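Local coordinates for protein Aster-A (Mus musculus, PDB 6GQF) that carries cholesterol without vesicles from the plasma membrane to the endoplasmic reticulum, binding the sterol in the VASt (ASTER) domain described here, at residues F74-S80 against R92-I98. Numbering follows the deposited sequence.
With HC3 (25-hydroxycholesterol), chain E.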
loop_
_atom_site.group_PDB
_atom_site.type_symbol
_atom_site.label_atom_id
_atom_site.label_comp_id
_atom_site.label_asym_id
_atom_site.label_seq_id
_atom_site.Cartn_x
_atom_site.Cartn_y
_atom_site.Cartn_z
ATOM N N PHE A 74 13.467 3.348 -0.310
ATOM C CA PHE A 74 12.758 4.164 0.669
ATOM C C PHE A 74 13.634 4.381 1.895
ATOM O O PHE A 74 14.179 3.430 2.454
ATOM C CB PHE A 74 11.435 3.510 1.076
ATOM C CG PHE A 74 10.411 3.467 -0.025
ATOM C CD1 PHE A 74 10.650 4.058 -1.257
ATOM C CD2 PHE A 74 9.199 2.835 0.182
ATOM C CE1 PHE A 74 9.700 4.012 -2.257
ATOM C CE2 PHE A 74 8.249 2.785 -0.812
ATOM C CZ PHE A 74 8.496 3.373 -2.032
ATOM N N THR A 75 13.764 5.640 2.301
ATOM C CA THR A 75 14.603 6.003 3.435
ATOM C C THR A 75 13.760 6.537 4.589
ATOM O O THR A 75 12.573 6.826 4.423
ATOM C CB THR A 75 15.653 7.058 3.031
ATOM O OG1 THR A 75 14.996 8.253 2.590
ATOM C CG2 THR A 75 16.538 6.527 1.910
ATOM N N ASP A 76 14.385 6.655 5.757
ATOM C CA ASP A 76 13.724 7.175 6.949
ATOM C C ASP A 76 12.453 6.382 7.240
ATOM O O ASP A 76 11.431 6.947 7.631
ATOM C CB ASP A 76 13.404 8.668 6.785
ATOM C CG ASP A 76 14.656 9.528 6.648
ATOM O OD1 ASP A 76 15.637 9.275 7.379
ATOM O OD2 ASP A 76 14.660 10.457 5.808
ATOM N N VAL A 77 12.522 5.069 7.040
ATOM C CA VAL A 77 11.373 4.203 7.283
ATOM C C VAL A 77 11.173 3.982 8.773
ATOM O O VAL A 77 12.068 3.501 9.468
ATOM C CB VAL A 77 11.523 2.837 6.594
ATOM C CG1 VAL A 77 10.376 1.904 6.986
ATOM C CG2 VAL A 77 11.568 3.010 5.091
ATOM N N THR A 78 9.983 4.323 9.251
ATOM C CA THR A 78 9.657 4.194 10.662
ATOM C C THR A 78 8.290 3.556 10.842
ATOM O O THR A 78 7.282 4.058 10.343
ATOM C CB THR A 78 9.668 5.555 11.371
ATOM O OG1 THR A 78 10.844 6.285 10.997
ATOM C CG2 THR A 78 9.647 5.366 12.861
ATOM N N LEU A 79 8.275 2.447 11.571
ATOM C CA LEU A 79 7.059 1.686 11.804
ATOM C C LEU A 79 6.585 1.837 13.245
ATOM O O LEU A 79 7.385 2.092 14.142
ATOM C CB LEU A 79 7.297 0.206 11.489
ATOM C CG LEU A 79 6.474 -0.416 10.361
ATOM C CD1 LEU A 79 4.980 -0.197 10.589
ATOM C CD2 LEU A 79 6.918 0.120 9.006
ATOM N N SER A 80 5.283 1.680 13.460
ATOM C CA SER A 80 4.727 1.638 14.806
ATOM C C SER A 80 4.055 0.290 15.037
ATOM O O SER A 80 3.577 -0.340 14.092
ATOM C CB SER A 80 3.722 2.767 15.023
ATOM O OG SER A 80 2.447 2.417 14.513
ATOM N N ARG A 92 -2.084 0.980 12.851
ATOM C CA ARG A 92 -0.712 1.449 12.967
ATOM C C ARG A 92 -0.502 2.563 11.958
ATOM O O ARG A 92 -1.375 2.840 11.131
ATOM C CB ARG A 92 0.297 0.315 12.743
ATOM C CG ARG A 92 0.320 -0.267 11.333
ATOM C CD ARG A 92 1.481 -1.241 11.140
ATOM N NE ARG A 92 1.538 -1.748 9.770
ATOM C CZ ARG A 92 2.520 -2.504 9.282
ATOM N NH1 ARG A 92 3.544 -2.854 10.048
ATOM N NH2 ARG A 92 2.482 -2.912 8.021
ATOM N N VAL A 93 0.657 3.205 12.043
ATOM C CA VAL A 93 1.029 4.254 11.109
ATOM C C VAL A 93 2.476 4.071 10.667
ATOM O O VAL A 93 3.325 3.635 11.447
ATOM C CB VAL A 93 0.847 5.662 11.720
ATOM C CG1 VAL A 93 -0.621 6.047 11.741
ATOM C CG2 VAL A 93 1.443 5.730 13.125
ATOM N N LEU A 94 2.734 4.393 9.404
ATOM C CA LEU A 94 4.067 4.298 8.820
ATOM C C LEU A 94 4.478 5.654 8.286
ATOM O O LEU A 94 3.629 6.488 7.971
ATOM C CB LEU A 94 4.109 3.270 7.682
ATOM C CG LEU A 94 3.678 1.833 7.977
ATOM C CD1 LEU A 94 2.156 1.675 8.061
ATOM C CD2 LEU A 94 4.259 0.905 6.924
ATOM N N THR A 95 5.780 5.873 8.177
ATOM C CA THR A 95 6.277 7.029 7.464
ATOM C C THR A 95 7.577 6.662 6.781
ATOM O O THR A 95 8.343 5.843 7.289
ATOM C CB THR A 95 6.488 8.242 8.389
ATOM O OG1 THR A 95 6.983 9.344 7.619
ATOM C CG2 THR A 95 7.473 7.919 9.508
ATOM N N TYR A 96 7.814 7.249 5.615
ATOM C CA TYR A 96 9.053 7.020 4.893
ATOM C C TYR A 96 9.201 8.034 3.777
ATOM O O TYR A 96 8.213 8.585 3.285
ATOM C CB TYR A 96 9.109 5.596 4.331
ATOM C CG TYR A 96 7.791 5.090 3.805
ATOM C CD1 TYR A 96 7.245 5.595 2.633
ATOM C CD2 TYR A 96 7.093 4.106 4.483
ATOM C CE1 TYR A 96 6.034 5.135 2.156
ATOM C CE2 TYR A 96 5.887 3.639 4.018
ATOM C CZ TYR A 96 5.360 4.155 2.854
ATOM O OH TYR A 96 4.154 3.684 2.390
ATOM N N THR A 97 10.452 8.284 3.408
ATOM C CA THR A 97 10.782 9.172 2.309
ATOM C C THR A 97 10.939 8.345 1.044
ATOM O O THR A 97 11.526 7.264 1.073
ATOM C CB THR A 97 12.067 9.956 2.598
ATOM O OG1 THR A 97 11.873 10.761 3.767
ATOM C CG2 THR A 97 12.458 10.849 1.410
ATOM N N ILE A 98 10.399 8.855 -0.058
ATOM C CA ILE A 98 10.442 8.152 -1.334
ATOM C C ILE A 98 11.122 9.002 -2.395
ATOM O O ILE A 98 11.186 10.224 -2.268
ATOM C CB ILE A 98 9.028 7.773 -1.832
ATOM C CG1 ILE A 98 8.219 9.034 -2.177
ATOM C CG2 ILE A 98 8.315 6.907 -0.791
ATOM C CD1 ILE A 98 6.848 8.742 -2.747
HETATM C C18 HC3 E . 2.982 7.424 -6.515
HETATM C C13 HC3 E . 2.877 8.288 -5.253
HETATM C C12 HC3 E . 4.084 8.029 -4.537
HETATM C C11 HC3 E . 4.182 6.503 -3.955
HETATM C C9 HC3 E . 2.958 6.100 -3.139
HETATM C C10 HC3 E . 3.055 4.586 -2.556
HETATM C C19 HC3 E . 3.586 3.695 -3.656
HETATM C C1 HC3 E . 4.070 4.545 -1.415
HETATM C C2 HC3 E . 4.160 3.179 -0.777
HETATM C C3 HC3 E . 2.837 2.674 -0.300
HETATM O O1 HC3 E . 2.969 1.334 0.178
HETATM C C4 HC3 E . 1.788 2.693 -1.408
HETATM C C5 HC3 E . 1.754 4.055 -2.097
HETATM C C6 HC3 E . 0.372 4.562 -2.842
HETATM C C7 HC3 E . 0.317 5.993 -3.223
HETATM C C8 HC3 E . 1.707 6.349 -3.974
HETATM C C14 HC3 E . 1.659 7.782 -4.439
HETATM C C15 HC3 E . 0.360 8.309 -5.237
HETATM C C16 HC3 E . 0.942 9.719 -6.030
HETATM C C17 HC3 E . 2.449 9.818 -5.724
HETATM C C20 HC3 E . 3.291 10.327 -6.794
HETATM C C21 HC3 E . 4.471 11.098 -6.129
HETATM C C22 HC3 E . 2.609 11.221 -7.887
HETATM C C23 HC3 E . 3.005 12.677 -7.900
HETATM C C24 HC3 E . 2.014 13.348 -8.822
HETATM C C25 HC3 E . 2.551 14.678 -9.288
HETATM C C26 HC3 E . 1.460 15.351 -10.085
HETATM C C27 HC3 E . 2.909 15.531 -8.087
HETATM O O2 HC3 E . 3.679 14.467 -10.105
#
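T75 and T78 pair with T97 and T95 as antiparallel hydrogen-bonded partners, and the one-residue shift in register between the two pairs is a beta bulge at D76 and V77. T97 N reaches T75 O at 2.8 Å and T75 N returns to T97 O; past the bulge, T78 N meets T95 O almost head-on, with a C=O...N angle of 163°. At the far end the bond from S80 N to V93 O is weak, and S80 OG accepts a straight bond from V93 N at 3.2 Å. On the sterol side, F74 lies beside I98 and Y96. I98 CG2 sits over one face of the phenyl ring, 3.7 Å from its centroid, in a CH-pi contact. The Y96 ring is nearly parallel to that of F74, their planes 15° apart, but slid so far that they barely overlap. With CG between its backbone N and carbonyl carbon (chi1 38°), Y96 extends towards the sterol's A ring, its OH 3.2 Å from HC3 C3 and hydrogen-bonded to E113. I98 CD1 touches HC3 C12, while L69 of helix 63-71 also packs on F74. Replacing F74 with alanine removes the ring and would probably leave I98 CG2 without its aromatic partner and open a gap beside L69. Further along, L79 CD2 meets L94 CD2 at 3.5 Å, and L79 CD1 obliquely approaches the guanidinium of R92, whose NH2 bonds Q115. The contact thus pairs edge strand 77-79 of this StAR-like sheet with strand 90-99, mainly through backbone bonds, while F74 extends the apolar surface that Y96 and I98 present to the sterol.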